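PDB 1PM4: YPM from Yersinia pseudotuberculosis, which acts as a superantigen, a mitogenic toxin that probably stimulates T cells, as other superantigens do. Local coordinates for residues R53-G56 / G57-W60. Numbering follows the deposited sequence.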
loop_
_atom_site.group_PDB
_atom_site.type_symbol
_atom_site.label_atom_id
_atom_site.label_comp_id
_atom_site.label_asym_id
_atom_site.label_seq_id
_atom_site.Cartn_x
_atom_site.Cartn_y
_atom_site.Cartn_z
ATOM N N ARG A 53 -7.880 -7.384 -1.687
ATOM C CA ARG A 53 -9.248 -6.937 -1.425
ATOM C C ARG A 53 -10.080 -6.903 -2.684
ATOM O O ARG A 53 -9.566 -6.602 -3.747
ATOM C CB ARG A 53 -9.273 -5.575 -0.707
ATOM C CG ARG A 53 -10.197 -5.681 0.541
ATOM C CD ARG A 53 -10.391 -4.428 1.444
ATOM N NE ARG A 53 -10.898 -4.690 2.817
ATOM C CZ ARG A 53 -11.791 -5.628 3.158
ATOM N NH1 ARG A 53 -12.311 -6.455 2.270
ATOM N NH2 ARG A 53 -12.164 -5.754 4.421
ATOM N N ASN A 54 -11.373 -7.194 -2.569
ATOM C CA ASN A 54 -12.267 -7.015 -3.693
ATOM C C ASN A 54 -12.662 -5.532 -3.720
ATOM O O ASN A 54 -13.202 -4.995 -2.768
ATOM C CB ASN A 54 -13.494 -7.913 -3.614
ATOM C CG ASN A 54 -14.120 -8.182 -5.000
ATOM O OD1 ASN A 54 -14.710 -9.257 -5.266
ATOM N ND2 ASN A 54 -13.977 -7.200 -5.897
ATOM N N VAL A 55 -12.395 -4.890 -4.830
ATOM C CA VAL A 55 -12.207 -3.432 -4.871
ATOM C C VAL A 55 -13.500 -2.585 -4.898
ATOM O O VAL A 55 -13.676 -1.642 -4.070
ATOM C CB VAL A 55 -11.280 -3.113 -6.055
ATOM C CG1 VAL A 55 -11.366 -1.667 -6.496
ATOM C CG2 VAL A 55 -9.859 -3.458 -5.651
ATOM N N GLY A 56 -14.349 -2.879 -5.875
ATOM C CA GLY A 56 -15.716 -2.368 -5.879
ATOM C C GLY A 56 -16.641 -3.229 -6.731
ATOM O O GLY A 56 -17.597 -2.726 -7.337
ATOM N N GLY A 57 -16.357 -4.535 -6.763
ATOM C CA GLY A 57 -16.906 -5.428 -7.779
ATOM C C GLY A 57 -16.064 -5.393 -9.050
ATOM O O GLY A 57 -16.343 -6.091 -10.063
ATOM N N ASN A 58 -15.015 -4.575 -9.008
ATOM C CA ASN A 58 -14.158 -4.386 -10.171
ATOM C C ASN A 58 -13.191 -5.574 -10.351
ATOM O O ASN A 58 -12.671 -5.837 -11.465
ATOM C CB ASN A 58 -13.437 -3.027 -10.058
ATOM C CG ASN A 58 -14.402 -1.844 -10.049
ATOM O OD1 ASN A 58 -15.555 -1.970 -10.474
ATOM N ND2 ASN A 58 -13.928 -0.676 -9.563
ATOM N N GLY A 59 -13.012 -6.331 -9.263
ATOM C CA GLY A 59 -12.058 -7.393 -9.217
ATOM C C GLY A 59 -11.238 -7.314 -7.938
ATOM O O GLY A 59 -11.580 -6.647 -6.995
ATOM N N TRP A 60 -10.130 -8.024 -7.927
ATOM C CA TRP A 60 -9.313 -8.152 -6.739
ATOM C C TRP A 60 -8.024 -7.380 -6.934
ATOM O O TRP A 60 -7.448 -7.410 -8.037
ATOM C CB TRP A 60 -9.010 -9.633 -6.564
ATOM C CG TRP A 60 -10.156 -10.404 -6.141
ATOM C CD1 TRP A 60 -11.022 -11.096 -6.918
ATOM C CD2 TRP A 60 -10.557 -10.618 -4.789
ATOM N NE1 TRP A 60 -11.954 -11.720 -6.131
ATOM C CE2 TRP A 60 -11.686 -11.435 -4.814
ATOM C CE3 TRP A 60 -10.055 -10.206 -3.561
ATOM C CZ2 TRP A 60 -12.368 -11.819 -3.652
ATOM C CZ3 TRP A 60 -10.736 -10.581 -2.403
ATOM C CH2 TRP A 60 -11.869 -11.404 -2.469
#
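N54 lies over one face of the W60 indole: its CB stands 3.9 Å from the centroid of the six-membered ring, only 3° off the ring normal, a CH-pi contact. With CG anti to the backbone N (chi1 -156°), the N54 amide runs on over the same face toward the pyrrole side, where OD1 comes within 3.8 Å of W60 CE2. The amide plane is inclined 36° to the ring, so the two flat groups are not stacked parallel. The backbone of N54 lies over the same face, its N above the CE3-CZ3 side of the ring, 3.4 Å from W60 CE3. Beside this pair, V55 N donates a 2.9 Å hydrogen bond to G59 O, and N54 CA-H points at the same oxygen. N54 ND2 is also near it, but its angle is too poor for a hydrogen bond. Together these contacts close the tip of the antiparallel hairpin of strands 47-54 and 59-67, the latter being the outermost, within this chain, of a four-stranded sheet of the jelly roll; N54 and W60 form a non-hydrogen-bonded pair of the ladder. G57 and G59, both with positive phi, carry the chain round the turn. Farther out, the CB of R53 points away from 57-60, and its guanidinium group forms a salt bridge through NE with D76 OD2 and a hydrogen bond through NH1 to L82 O, while the W60 ring also packs on I85 and P118. G59 and W60 pair with a strand of a second subunit, which carries the sheet across the interface, and V55 packs on V55 of that subunit.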